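Local coordinates for protein lipocalin AI-4 (Rhodnius prolixus, PDB 5HA0) that binds the cysteinyl leukotriene LTD4 inside its lipocalin barrel, and so probably sequesters such inflammatory lipids of the host while the insect feeds, at residues T34-S39 with K120-L125; S93-V98 with A106-C111; T28-L33 with C45-T50. All coordinates share one frame; numbering follows the deposited sequence.

Contact 1 (T34-S39 with K120-L125). With LTD ((5~{S},6~{R},7~{E},9~{E},11~{Z},14~{Z})-6-[(2~{R})-2-azanyl-3-(2-hydroxy-2-oxoethylamino)-3-oxidanylidene-propyl]sulfanyl-5-oxidanyl-icosa-7,9,11,14-tetraenoic acid), chain B.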
loop_
_atom_site.group_PDB
_atom_site.type_symbol
_atom_site.label_atom_id
_atom_site.label_comp_id
_atom_site.label_asym_id
_atom_site.label_seq_id
_atom_site.Cartn_x
_atom_site.Cartn_y
_atom_site.Cartn_z
ATOM N N THR A 34 2.347 6.500 7.177
ATOM C CA THR A 34 2.500 6.952 8.560
ATOM C C THR A 34 2.296 5.842 9.597
ATOM O O THR A 34 2.822 5.950 10.696
ATOM C CB THR A 34 1.529 8.124 8.890
ATOM O OG1 THR A 34 0.167 7.708 8.689
ATOM C CG2 THR A 34 1.828 9.351 8.012
ATOM N N HIS A 35 1.501 4.817 9.276
ATOM C CA HIS A 35 1.222 3.723 10.211
ATOM C C HIS A 35 1.092 2.410 9.473
ATOM O O HIS A 35 0.751 2.398 8.298
ATOM C CB HIS A 35 -0.084 3.946 10.983
ATOM C CG HIS A 35 -0.135 5.209 11.774
ATOM N ND1 HIS A 35 -0.219 6.454 11.186
ATOM C CD2 HIS A 35 -0.190 5.419 13.110
ATOM C CE1 HIS A 35 -0.267 7.378 12.130
ATOM N NE2 HIS A 35 -0.256 6.775 13.304
ATOM N N SER A 36 1.323 1.302 10.163
ATOM C CA SER A 36 1.084 -0.004 9.564
ATOM C C SER A 36 0.798 -1.027 10.652
ATOM O O SER A 36 1.183 -0.841 11.809
ATOM C CB SER A 36 2.275 -0.440 8.709
ATOM O OG SER A 36 3.459 -0.489 9.481
ATOM N N ARG A 37 0.116 -2.107 10.298
ATOM C CA ARG A 37 -0.175 -3.157 11.265
ATOM C C ARG A 37 1.112 -3.776 11.806
ATOM O O ARG A 37 1.273 -3.928 13.021
ATOM C CB ARG A 37 -1.059 -4.237 10.625
ATOM C CG ARG A 37 -1.442 -5.340 11.588
ATOM C CD ARG A 37 -2.010 -6.565 10.869
ATOM N NE ARG A 37 -0.969 -7.206 10.073
ATOM C CZ ARG A 37 -1.193 -8.013 9.043
ATOM N NH1 ARG A 37 -2.439 -8.298 8.672
ATOM N NH2 ARG A 37 -0.166 -8.526 8.381
ATOM N N ASP A 38 2.017 -4.127 10.898
ATOM C CA ASP A 38 3.301 -4.741 11.240
ATOM C C ASP A 38 4.376 -3.735 10.885
ATOM O O ASP A 38 4.265 -3.056 9.869
ATOM C CB ASP A 38 3.547 -6.047 10.462
ATOM C CG ASP A 38 2.452 -7.080 10.652
ATOM O OD1 ASP A 38 1.691 -7.000 11.636
ATOM O OD2 ASP A 38 2.364 -7.984 9.789
ATOM N N SER A 39 5.415 -3.638 11.705
ATOM C CA SER A 39 6.486 -2.700 11.398
ATOM C C SER A 39 7.844 -3.258 11.778
ATOM O O SER A 39 7.952 -4.156 12.606
ATOM C CB SER A 39 6.241 -1.359 12.101
ATOM O OG SER A 39 6.233 -1.481 13.507
ATOM N N LYS A 120 4.254 -12.278 2.589
ATOM C CA LYS A 120 4.245 -11.312 3.683
ATOM C C LYS A 120 3.243 -10.234 3.341
ATOM O O LYS A 120 3.268 -9.711 2.227
ATOM C CB LYS A 120 5.620 -10.673 3.887
ATOM C CG LYS A 120 6.646 -11.535 4.568
ATOM C CD LYS A 120 7.869 -10.681 4.879
ATOM C CE LYS A 120 8.851 -11.411 5.757
ATOM N NZ LYS A 120 9.999 -10.535 6.116
ATOM N N ASP A 121 2.349 -9.905 4.265
ATOM C CA ASP A 121 1.363 -8.870 3.977
ATOM C C ASP A 121 1.294 -7.838 5.097
ATOM O O ASP A 121 2.012 -7.933 6.103
ATOM C CB ASP A 121 -0.030 -9.470 3.681
ATOM C CG ASP A 121 -0.663 -10.177 4.864
ATOM O OD1 ASP A 121 -0.112 -10.164 5.980
ATOM O OD2 ASP A 121 -1.762 -10.749 4.663
ATOM N N ASN A 122 0.439 -6.843 4.907
ATOM C CA ASN A 122 0.346 -5.751 5.853
ATOM C C ASN A 122 -0.870 -4.916 5.561
ATOM O O ASN A 122 -1.392 -4.943 4.437
ATOM C CB ASN A 122 1.601 -4.881 5.779
ATOM C CG ASN A 122 2.020 -4.334 7.122
ATOM O OD1 ASN A 122 1.252 -4.343 8.088
ATOM N ND2 ASN A 122 3.248 -3.825 7.187
ATOM N N PHE A 123 -1.328 -4.186 6.572
ATOM C CA PHE A 123 -2.261 -3.091 6.328
ATOM C C PHE A 123 -1.515 -1.798 6.581
ATOM O O PHE A 123 -0.779 -1.672 7.564
ATOM C CB PHE A 123 -3.511 -3.195 7.196
ATOM C CG PHE A 123 -4.480 -4.253 6.741
ATOM C CD1 PHE A 123 -4.363 -5.556 7.183
ATOM C CD2 PHE A 123 -5.502 -3.931 5.863
ATOM C CE1 PHE A 123 -5.269 -6.532 6.771
ATOM C CE2 PHE A 123 -6.397 -4.894 5.441
ATOM C CZ PHE A 123 -6.286 -6.191 5.902
ATOM N N LEU A 124 -1.712 -0.847 5.677
ATOM C CA LEU A 124 -0.931 0.381 5.643
ATOM C C LEU A 124 -1.837 1.591 5.714
ATOM O O LEU A 124 -2.835 1.657 5.004
ATOM C CB LEU A 124 -0.115 0.452 4.352
ATOM C CG LEU A 124 0.736 -0.765 3.978
ATOM C CD1 LEU A 124 1.349 -0.547 2.598
ATOM C CD2 LEU A 124 1.818 -0.997 5.001
ATOM N N LEU A 125 -1.489 2.561 6.549
ATOM C CA LEU A 125 -2.200 3.822 6.549
ATOM C C LEU A 125 -1.320 4.905 5.942
ATOM O O LEU A 125 -0.231 5.230 6.466
ATOM C CB LEU A 125 -2.620 4.227 7.966
ATOM C CG LEU A 125 -3.391 5.546 8.058
ATOM C CD1 LEU A 125 -4.722 5.443 7.324
ATOM C CD2 LEU A 125 -3.608 5.963 9.519
HETATM O O2 LTD B . 3.828 -5.018 2.949
HETATM C C1 LTD B . 4.519 -4.976 3.987
HETATM O O1 LTD B . 4.692 -3.917 4.631
HETATM C C2 LTD B . 5.159 -6.249 4.476
HETATM C C3 LTD B . 6.666 -6.204 4.249
HETATM C C4 LTD B . 7.003 -5.698 2.850
HETATM C C5 LTD B . 8.496 -5.846 2.588
HETATM O O3 LTD B . 9.234 -4.929 3.401
HETATM C C6 LTD B . 8.840 -5.616 1.121
HETATM C C7 LTD B . 8.507 -4.204 0.674
HETATM C C8 LTD B . 7.592 -3.959 -0.274
HETATM C C9 LTD B . 7.304 -2.586 -0.702
HETATM C C10 LTD B . 6.521 -2.291 -1.743
HETATM C C11 LTD B . 6.321 -0.882 -2.092
HETATM C C12 LTD B . 5.566 -0.412 -3.092
HETATM C C13 LTD B . 4.753 -1.261 -4.042
HETATM C C14 LTD B . 3.458 -1.698 -3.381
HETATM C C15 LTD B . 2.380 -0.921 -3.249
HETATM C C16 LTD B . 2.321 0.502 -3.758
HETATM C C17 LTD B . 1.666 1.415 -2.727
HETATM C C18 LTD B . 1.373 2.778 -3.345
HETATM C C19 LTD B . 0.969 3.809 -2.301
HETATM C C20 LTD B . 0.664 5.138 -2.962
HETATM O O32 LTD B . 12.722 -0.330 0.281
HETATM C C21 LTD B . 12.245 -1.464 0.085
HETATM O O31 LTD B . 11.183 -1.850 0.609
HETATM C CA3 LTD B . 12.971 -2.421 -0.822
HETATM N N3 LTD B . 12.300 -3.711 -0.862
HETATM C C22 LTD B . 12.999 -4.804 -1.164
HETATM O O33 LTD B . 14.192 -4.753 -1.414
HETATM C CA2 LTD B . 12.297 -6.132 -1.210
HETATM C CB2 LTD B . 10.820 -6.016 -0.844
HETATM S SG2 LTD B . 10.611 -5.934 0.944
HETATM N N2 LTD B . 12.978 -7.056 -0.282
HETATM O O HOH W 1 -3.228 -10.350 6.773
HETATM O O HOH W 2 4.161 -8.296 7.661
#

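Contact 2 (S93-V98 with A106-C111). With LTD ((5~{S},6~{R},7~{E},9~{E},11~{Z},14~{Z})-6-[(2~{R})-2-azanyl-3-(2-hydroxy-2-oxoethylamino)-3-oxidanylidene-propyl]sulfanyl-5-oxidanyl-icosa-7,9,11,14-tetraenoic acid), chain B.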
loop_
_atom_site.group_PDB
_atom_site.type_symbol
_atom_site.label_atom_id
_atom_site.label_comp_id
_atom_site.label_asym_id
_atom_site.label_seq_id
_atom_site.Cartn_x
_atom_site.Cartn_y
_atom_site.Cartn_z
ATOM N N SER A 93 5.142 -6.472 -5.912
ATOM C CA SER A 93 4.309 -6.283 -4.733
ATOM C C SER A 93 2.884 -6.017 -5.167
ATOM O O SER A 93 2.658 -5.388 -6.197
ATOM C CB SER A 93 4.846 -5.127 -3.892
ATOM O OG SER A 93 4.112 -5.003 -2.684
ATOM N N TYR A 94 1.922 -6.511 -4.397
ATOM C CA TYR A 94 0.506 -6.359 -4.721
ATOM C C TYR A 94 -0.184 -5.495 -3.690
ATOM O O TYR A 94 0.136 -5.579 -2.510
ATOM C CB TYR A 94 -0.172 -7.731 -4.787
ATOM C CG TYR A 94 0.434 -8.624 -5.841
ATOM C CD1 TYR A 94 1.625 -9.304 -5.607
ATOM C CD2 TYR A 94 -0.163 -8.767 -7.087
ATOM C CE1 TYR A 94 2.204 -10.089 -6.587
ATOM C CE2 TYR A 94 0.396 -9.554 -8.057
ATOM C CZ TYR A 94 1.576 -10.221 -7.804
ATOM O OH TYR A 94 2.148 -11.011 -8.769
ATOM N N MET A 95 -1.141 -4.682 -4.120
ATOM C CA MET A 95 -1.855 -3.809 -3.207
ATOM C C MET A 95 -3.296 -3.571 -3.637
ATOM O O MET A 95 -3.651 -3.681 -4.819
ATOM C CB MET A 95 -1.115 -2.463 -3.073
ATOM C CG MET A 95 -0.939 -1.714 -4.406
ATOM S SD MET A 95 -1.315 0.051 -4.317
ATOM C CE MET A 95 -2.979 -0.286 -3.813
ATOM N N ALA A 96 -4.136 -3.252 -2.662
ATOM C CA ALA A 96 -5.485 -2.782 -2.919
ATOM C C ALA A 96 -5.794 -1.639 -1.964
ATOM O O ALA A 96 -5.385 -1.674 -0.799
ATOM C CB ALA A 96 -6.494 -3.906 -2.747
ATOM N N VAL A 97 -6.522 -0.632 -2.436
ATOM C CA VAL A 97 -6.991 0.426 -1.542
ATOM C C VAL A 97 -8.291 -0.020 -0.882
ATOM O O VAL A 97 -9.311 -0.232 -1.547
ATOM C CB VAL A 97 -7.195 1.758 -2.283
ATOM C CG1 VAL A 97 -7.696 2.849 -1.329
ATOM C CG2 VAL A 97 -5.904 2.186 -2.944
ATOM N N VAL A 98 -8.245 -0.182 0.436
ATOM C CA VAL A 98 -9.396 -0.653 1.190
ATOM C C VAL A 98 -10.409 0.478 1.417
ATOM O O VAL A 98 -11.601 0.299 1.202
ATOM C CB VAL A 98 -8.967 -1.256 2.538
ATOM C CG1 VAL A 98 -10.177 -1.747 3.317
ATOM C CG2 VAL A 98 -7.989 -2.401 2.315
ATOM N N ALA A 106 -5.583 7.091 3.300
ATOM C CA ALA A 106 -5.893 5.868 2.560
ATOM C C ALA A 106 -5.420 4.668 3.353
ATOM O O ALA A 106 -4.269 4.620 3.794
ATOM C CB ALA A 106 -5.249 5.886 1.165
ATOM N N LEU A 107 -6.319 3.717 3.561
ATOM C CA LEU A 107 -5.974 2.439 4.163
ATOM C C LEU A 107 -5.761 1.426 3.053
ATOM O O LEU A 107 -6.682 1.184 2.283
ATOM C CB LEU A 107 -7.087 1.975 5.105
ATOM C CG LEU A 107 -6.892 0.617 5.776
ATOM C CD1 LEU A 107 -5.734 0.706 6.755
ATOM C CD2 LEU A 107 -8.177 0.179 6.463
ATOM N N LEU A 108 -4.552 0.873 2.957
ATOM C CA LEU A 108 -4.204 -0.089 1.910
ATOM C C LEU A 108 -3.890 -1.451 2.496
ATOM O O LEU A 108 -3.484 -1.559 3.665
ATOM C CB LEU A 108 -2.995 0.395 1.094
ATOM C CG LEU A 108 -3.274 1.289 -0.114
ATOM C CD1 LEU A 108 -3.913 2.600 0.308
ATOM C CD2 LEU A 108 -1.988 1.547 -0.904
ATOM N N TYR A 109 -4.092 -2.488 1.682
ATOM C CA TYR A 109 -3.573 -3.805 1.971
ATOM C C TYR A 109 -2.437 -4.075 1.001
ATOM O O TYR A 109 -2.564 -3.764 -0.182
ATOM C CB TYR A 109 -4.672 -4.854 1.827
ATOM C CG TYR A 109 -4.198 -6.275 1.970
ATOM C CD1 TYR A 109 -3.891 -6.816 3.216
ATOM C CD2 TYR A 109 -4.104 -7.105 0.850
ATOM C CE1 TYR A 109 -3.468 -8.121 3.328
ATOM C CE2 TYR A 109 -3.683 -8.403 0.956
ATOM C CZ TYR A 109 -3.368 -8.915 2.196
ATOM O OH TYR A 109 -2.949 -10.218 2.317
ATOM N N ARG A 110 -1.335 -4.638 1.484
ATOM C CA ARG A 110 -0.216 -4.960 0.618
ATOM C C ARG A 110 0.232 -6.384 0.877
ATOM O O ARG A 110 0.196 -6.850 2.011
ATOM C CB ARG A 110 0.933 -3.982 0.855
ATOM C CG ARG A 110 2.087 -4.167 -0.102
ATOM C CD ARG A 110 3.059 -2.998 -0.051
ATOM N NE ARG A 110 3.714 -2.868 1.248
ATOM C CZ ARG A 110 4.434 -1.804 1.612
ATOM N NH1 ARG A 110 4.575 -0.776 0.787
ATOM N NH2 ARG A 110 4.990 -1.760 2.809
ATOM N N CYS A 111 0.645 -7.085 -0.176
ATOM C CA CYS A 111 1.070 -8.469 -0.034
ATOM C C CYS A 111 2.034 -8.841 -1.145
ATOM O O CYS A 111 1.943 -8.319 -2.250
ATOM C CB CYS A 111 -0.145 -9.404 -0.047
ATOM S SG CYS A 111 0.153 -11.150 0.356
HETATM O O2 LTD B . 3.828 -5.018 2.949
HETATM C C1 LTD B . 4.519 -4.976 3.987
HETATM O O1 LTD B . 4.692 -3.917 4.631
HETATM C C2 LTD B . 5.159 -6.249 4.476
HETATM C C3 LTD B . 6.666 -6.204 4.249
HETATM C C4 LTD B . 7.003 -5.698 2.850
HETATM C C5 LTD B . 8.496 -5.846 2.588
HETATM O O3 LTD B . 9.234 -4.929 3.401
HETATM C C6 LTD B . 8.840 -5.616 1.121
HETATM C C7 LTD B . 8.507 -4.204 0.674
HETATM C C8 LTD B . 7.592 -3.959 -0.274
HETATM C C9 LTD B . 7.304 -2.586 -0.702
HETATM C C10 LTD B . 6.521 -2.291 -1.743
HETATM C C11 LTD B . 6.321 -0.882 -2.092
HETATM C C12 LTD B . 5.566 -0.412 -3.092
HETATM C C13 LTD B . 4.753 -1.261 -4.042
HETATM C C14 LTD B . 3.458 -1.698 -3.381
HETATM C C15 LTD B . 2.380 -0.921 -3.249
HETATM C C16 LTD B . 2.321 0.502 -3.758
HETATM C C17 LTD B . 1.666 1.415 -2.727
HETATM C C18 LTD B . 1.373 2.778 -3.345
HETATM C C19 LTD B . 0.969 3.809 -2.301
HETATM C C20 LTD B . 0.664 5.138 -2.962
HETATM O O32 LTD B . 12.722 -0.330 0.281
HETATM C C21 LTD B . 12.245 -1.464 0.085
HETATM O O31 LTD B . 11.183 -1.850 0.609
HETATM C CA3 LTD B . 12.971 -2.421 -0.822
HETATM N N3 LTD B . 12.300 -3.711 -0.862
HETATM C C22 LTD B . 12.999 -4.804 -1.164
HETATM O O33 LTD B . 14.192 -4.753 -1.414
HETATM C CA2 LTD B . 12.297 -6.132 -1.210
HETATM C CB2 LTD B . 10.820 -6.016 -0.844
HETATM S SG2 LTD B . 10.611 -5.934 0.944
HETATM N N2 LTD B . 12.978 -7.056 -0.282
#

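Contact 3 (T28-L33 with C45-T50). With LTD ((5~{S},6~{R},7~{E},9~{E},11~{Z},14~{Z})-6-[(2~{R})-2-azanyl-3-(2-hydroxy-2-oxoethylamino)-3-oxidanylidene-propyl]sulfanyl-5-oxidanyl-icosa-7,9,11,14-tetraenoic acid), chain B.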
loop_
_atom_site.group_PDB
_atom_site.type_symbol
_atom_site.label_atom_id
_atom_site.label_comp_id
_atom_site.label_asym_id
_atom_site.label_seq_id
_atom_site.Cartn_x
_atom_site.Cartn_y
_atom_site.Cartn_z
ATOM N N THR A 28 -2.438 10.224 -7.487
ATOM C CA THR A 28 -2.011 11.577 -7.782
ATOM C C THR A 28 -1.431 12.163 -6.499
ATOM O O THR A 28 -1.840 11.783 -5.396
ATOM C CB THR A 28 -3.176 12.431 -8.318
ATOM O OG1 THR A 28 -2.671 13.653 -8.872
ATOM C CG2 THR A 28 -4.174 12.731 -7.216
ATOM N N GLY A 29 -0.440 13.032 -6.640
ATOM C CA GLY A 29 0.174 13.666 -5.486
ATOM C C GLY A 29 1.056 12.746 -4.656
ATOM O O GLY A 29 1.494 11.694 -5.115
ATOM N N ASP A 30 1.332 13.175 -3.429
ATOM C CA ASP A 30 2.224 12.454 -2.522
ATOM C C ASP A 30 1.434 11.783 -1.421
ATOM O O ASP A 30 0.437 12.329 -0.967
ATOM C CB ASP A 30 3.239 13.397 -1.880
ATOM C CG ASP A 30 4.237 13.951 -2.865
ATOM O OD1 ASP A 30 4.397 13.353 -3.948
ATOM O OD2 ASP A 30 4.877 14.969 -2.532
ATOM N N TRP A 31 1.920 10.633 -0.978
ATOM C CA TRP A 31 1.312 9.899 0.138
ATOM C C TRP A 31 2.402 9.502 1.115
ATOM O O TRP A 31 3.371 8.852 0.720
ATOM C CB TRP A 31 0.602 8.627 -0.331
ATOM C CG TRP A 31 -0.747 8.791 -1.002
ATOM C CD1 TRP A 31 -1.030 8.621 -2.335
ATOM C CD2 TRP A 31 -1.997 9.092 -0.368
ATOM N NE1 TRP A 31 -2.364 8.819 -2.568
ATOM C CE2 TRP A 31 -2.984 9.109 -1.379
ATOM C CE3 TRP A 31 -2.377 9.361 0.951
ATOM C CZ2 TRP A 31 -4.329 9.378 -1.111
ATOM C CZ3 TRP A 31 -3.711 9.633 1.218
ATOM C CH2 TRP A 31 -4.673 9.633 0.191
ATOM N N TYR A 32 2.243 9.865 2.387
ATOM C CA TYR A 32 3.191 9.442 3.413
ATOM C C TYR A 32 2.708 8.186 4.115
ATOM O O TYR A 32 1.562 8.112 4.537
ATOM C CB TYR A 32 3.396 10.547 4.454
ATOM C CG TYR A 32 4.020 11.803 3.883
ATOM C CD1 TYR A 32 3.237 12.769 3.251
ATOM C CD2 TYR A 32 5.390 12.027 3.970
ATOM C CE1 TYR A 32 3.802 13.917 2.720
ATOM C CE2 TYR A 32 5.966 13.170 3.452
ATOM C CZ TYR A 32 5.167 14.111 2.830
ATOM O OH TYR A 32 5.738 15.248 2.304
ATOM N N LEU A 33 3.583 7.199 4.260
ATOM C CA LEU A 33 3.220 5.979 4.979
ATOM C C LEU A 33 3.427 6.202 6.465
ATOM O O LEU A 33 4.547 6.114 6.957
ATOM C CB LEU A 33 4.055 4.801 4.475
ATOM C CG LEU A 33 3.828 3.439 5.132
ATOM C CD1 LEU A 33 2.357 3.091 5.224
ATOM C CD2 LEU A 33 4.572 2.349 4.371
ATOM N N CYS A 45 10.221 7.216 7.487
ATOM C CA CYS A 45 9.128 7.935 6.856
ATOM C C CYS A 45 9.244 7.863 5.341
ATOM O O CYS A 45 10.041 8.583 4.727
ATOM C CB CYS A 45 9.095 9.388 7.309
ATOM S SG CYS A 45 7.676 10.296 6.642
ATOM N N GLU A 46 8.451 6.977 4.760
ATOM C CA GLU A 46 8.416 6.810 3.312
ATOM C C GLU A 46 7.403 7.745 2.682
ATOM O O GLU A 46 6.225 7.730 3.037
ATOM C CB GLU A 46 8.078 5.362 2.942
ATOM C CG GLU A 46 9.128 4.365 3.390
ATOM C CD GLU A 46 8.840 2.946 2.915
ATOM O OE1 GLU A 46 7.678 2.645 2.594
ATOM O OE2 GLU A 46 9.800 2.149 2.901
ATOM N N LYS A 47 7.876 8.557 1.745
ATOM C CA LYS A 47 7.019 9.423 0.952
ATOM C C LYS A 47 6.871 8.802 -0.428
ATOM O O LYS A 47 7.851 8.661 -1.170
ATOM C CB LYS A 47 7.592 10.836 0.847
ATOM C CG LYS A 47 6.775 11.759 -0.053
ATOM C CD LYS A 47 7.234 13.208 0.041
ATOM C CE LYS A 47 8.683 13.367 -0.375
ATOM N NZ LYS A 47 8.854 13.326 -1.850
ATOM N N TYR A 48 5.643 8.414 -0.752
ATOM C CA TYR A 48 5.329 7.820 -2.039
ATOM C C TYR A 48 4.908 8.906 -3.005
ATOM O O TYR A 48 3.901 9.574 -2.803
ATOM C CB TYR A 48 4.225 6.766 -1.886
ATOM C CG TYR A 48 4.716 5.492 -1.256
ATOM C CD1 TYR A 48 5.058 5.449 0.089
ATOM C CD2 TYR A 48 4.835 4.319 -2.001
ATOM C CE1 TYR A 48 5.532 4.280 0.678
ATOM C CE2 TYR A 48 5.302 3.145 -1.423
ATOM C CZ TYR A 48 5.645 3.124 -0.080
ATOM O OH TYR A 48 6.118 1.966 0.506
ATOM N N GLN A 49 5.696 9.071 -4.060
ATOM C CA GLN A 49 5.425 10.051 -5.100
ATOM C C GLN A 49 4.757 9.357 -6.270
ATOM O O GLN A 49 5.271 8.360 -6.771
ATOM C CB GLN A 49 6.719 10.724 -5.539
ATOM C CG GLN A 49 7.405 11.464 -4.401
ATOM C CD GLN A 49 8.631 12.227 -4.851
ATOM O OE1 GLN A 49 9.727 12.004 -4.339
ATOM N NE2 GLN A 49 8.453 13.140 -5.804
ATOM N N THR A 50 3.619 9.880 -6.707
ATOM C CA THR A 50 2.912 9.251 -7.815
ATOM C C THR A 50 3.059 10.053 -9.099
ATOM O O THR A 50 3.245 11.278 -9.082
ATOM C CB THR A 50 1.398 9.074 -7.533
ATOM O OG1 THR A 50 0.757 10.355 -7.487
ATOM C CG2 THR A 50 1.135 8.286 -6.248
HETATM O O2 LTD B . 3.828 -5.018 2.949
HETATM C C1 LTD B . 4.519 -4.976 3.987
HETATM O O1 LTD B . 4.692 -3.917 4.631
HETATM C C2 LTD B . 5.159 -6.249 4.476
HETATM C C3 LTD B . 6.666 -6.204 4.249
HETATM C C4 LTD B . 7.003 -5.698 2.850
HETATM C C5 LTD B . 8.496 -5.846 2.588
HETATM O O3 LTD B . 9.234 -4.929 3.401
HETATM C C6 LTD B . 8.840 -5.616 1.121
HETATM C C7 LTD B . 8.507 -4.204 0.674
HETATM C C8 LTD B . 7.592 -3.959 -0.274
HETATM C C9 LTD B . 7.304 -2.586 -0.702
HETATM C C10 LTD B . 6.521 -2.291 -1.743
HETATM C C11 LTD B . 6.321 -0.882 -2.092
HETATM C C12 LTD B . 5.566 -0.412 -3.092
HETATM C C13 LTD B . 4.753 -1.261 -4.042
HETATM C C14 LTD B . 3.458 -1.698 -3.381
HETATM C C15 LTD B . 2.380 -0.921 -3.249
HETATM C C16 LTD B . 2.321 0.502 -3.758
HETATM C C17 LTD B . 1.666 1.415 -2.727
HETATM C C18 LTD B . 1.373 2.778 -3.345
HETATM C C19 LTD B . 0.969 3.809 -2.301
HETATM C C20 LTD B . 0.664 5.138 -2.962
HETATM O O32 LTD B . 12.722 -0.330 0.281
HETATM C C21 LTD B . 12.245 -1.464 0.085
HETATM O O31 LTD B . 11.183 -1.850 0.609
HETATM C CA3 LTD B . 12.971 -2.421 -0.822
HETATM N N3 LTD B . 12.300 -3.711 -0.862
HETATM C C22 LTD B . 12.999 -4.804 -1.164
HETATM O O33 LTD B . 14.192 -4.753 -1.414
HETATM C CA2 LTD B . 12.297 -6.132 -1.210
HETATM C CB2 LTD B . 10.820 -6.016 -0.844
HETATM S SG2 LTD B . 10.611 -5.934 0.944
HETATM N N2 LTD B . 12.978 -7.056 -0.282
HETATM O O HOH W 3 1.183 13.126 -9.028
HETATM O O HOH W 4 7.003 5.264 6.552
#

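Contact 1 (T34-S39 with K120-L125)
Asn-122 reaches across to Asp-38 with both ends of its amide: OD1 of Asn-122 accepts Asp-38 N at 2.9 Å, and ND2 donates to Asp-38 O at 3.0 Å. The other ND2 proton runs almost straight (170°) to carboxylate oxygen O1 of the leukotriene, 2.9 Å from ND2. Ser-36 OG also binds Asp-38 O, from the face of that carbonyl opposite to ND2. Along the buried side, strands 30-36 and 120-127 of the lipocalin barrel pair antiparallel, with Leu-125 N 2.8 Å from His-35 O. Thr-34 and His-35 both face Leu-125, a classic beta bulge in which Leu-125 O takes Thr-34 N at 3.0 Å and His-35 N more weakly. Leu-125 lies alongside His-35, its CD2 close to ND1.

The solvent side is charged and laced with water. A bend at chi3 (67°) lays one face of the Arg-37 guanidinium over Asn-122 CA. NE and NH2 hold the two oxygens of Asp-38, and NH2 also bridges to Asp-121 OD1 at 2.9 Å; both carboxylates are met from above their planes. One water links Arg-37 NH1 to Asp-121 OD2, whose protein partner is Tyr-109. Another joins Asp-38 OD2 to Asp-121 O. The arginine thus probably offsets two neighbouring negative charges, while bonds to backbone hold the Asn-122 amide in a rotation that presents an N-H to the ligand carboxylate.

Contact 2 (S93-V98 with A106-C111)
Arg-110, with CG opposite its backbone N (chi1 -174°) and the chain straight through chi2, passes Ser-93, Arg-110 CG lying 3.4 Å from Ser-93 OG, and then bends at chi3 (64°) to turn its guanidinium onto the leukotriene. Ser-93 OG is itself hydrogen-bonded to Tyr-114 OH. Met-95 instead has CG tucked between its own backbone N and carbonyl carbon, and further bends carry CE to Leu-108 CD2, 3.6 Å away. The two strands form a beta hairpin, 90-100 with 105-112, in the wall of the lipocalin barrel, and all four side chains touch the ligand.

Arg-110 takes the ligand carboxylate side-on, with one oxygen to each nitrogen: NE lies 2.7 Å from O2 and NH2 lies 2.8 Å from O1, the second bond being straight (179°). Ligand atom C9 sits over one face of the guanidinium, near its rim, so the polyene folds back across the group that binds the acid. Deeper in, Met-95 SD touches the tail, 3.6 Å from C17, and Leu-108 CD1 packs across Val-97 CG2.

Paired backbone bonds join Tyr-94 to Cys-111 and Ala-96 to Tyr-109, whose side chains line the other face of the sheet. There Cys-111 is tied by a disulfide to Cys-10, and Tyr-109 packs on Phe-78. At the far end the Tyr-94 ring meets Cys-111 O with its edge, the oxygen lying 3.5 Å from CD1.

Contact 3 (T28-L33 with C45-T50)
Thr-50 holds Gly-29 O with two donors: its hydroxyl OG1 comes in the carbonyl plane, on a lone pair, at 2.8 Å from Gly-29 O, and Thr-50 N adds a longer bond to the same oxygen at 3.2 Å. Having OG1 between its backbone N and carbonyl carbon (chi1 68°) lets Thr-50 use both at once. A water joins Gly-29 N to Thr-50 O beside this pair. Trp-31 and Tyr-48 exchange two backbone bonds, the shorter from Tyr-48 N to Trp-31 O at 2.7 Å. Tyr-48 OH donates to Glu-46 OE1, 2.7 Å away, on the syn side but tilted out of the carboxylate plane. Tyr-48 lines the pocket and also bonds Arg-110 NH1; Glu-46, which holds its hydroxyl, stands behind it.

Gly-29, Asp-30 and Trp-31 spell the Gly-X-Trp signature at the start of the first strand of a lipocalin barrel. As in that family, an arginine, Arg-128, makes a cation-pi contact with the tryptophan.

On the outer face Lys-47 lies along Tyr-32, with CG over the ring in a CH-pi contact, 4.2 Å from the ring centroid. Cys-45 SG approaches the ring edge, 3.9 Å from Tyr-32 CD2; it forms a disulfide with Cys-155. Bends at the end of the Lys-47 chain leave NZ 4.4 Å from Asp-30 OD2, beyond a salt bridge. On the inner face Leu-33 packs beside Tyr-48 with CB near CE1. The Tyr-48 ring turns its edge to ligand atom C12, and Trp-31 CD1 touches the tail end, C20, at 3.9 Å.

Overall arrangement
All three contacts belong to one curled antiparallel sheet, and all three touch the leukotriene. Contacts 1 and 2, with centres about 9 Å apart, are joined where strand 120-127 pairs with strand 105-112, Leu-124 N lying 2.8 Å from Leu-108 O; between them they supply protein donors for the ligand carboxylate. Contact 3 has its centre about 15 Å from contact 1 and 14 Å from contact 2. It shares strand 30-36 with contact 1, where Leu-33 CD1 packs 3.6 Å from Leu-125 O, and lines part of the hydrocarbon run. Trp-31 CZ3 reaches contact 2 directly, 3.8 Å from Ala-106 N. Lys-61 N gives the ligand a further hydrogen bond.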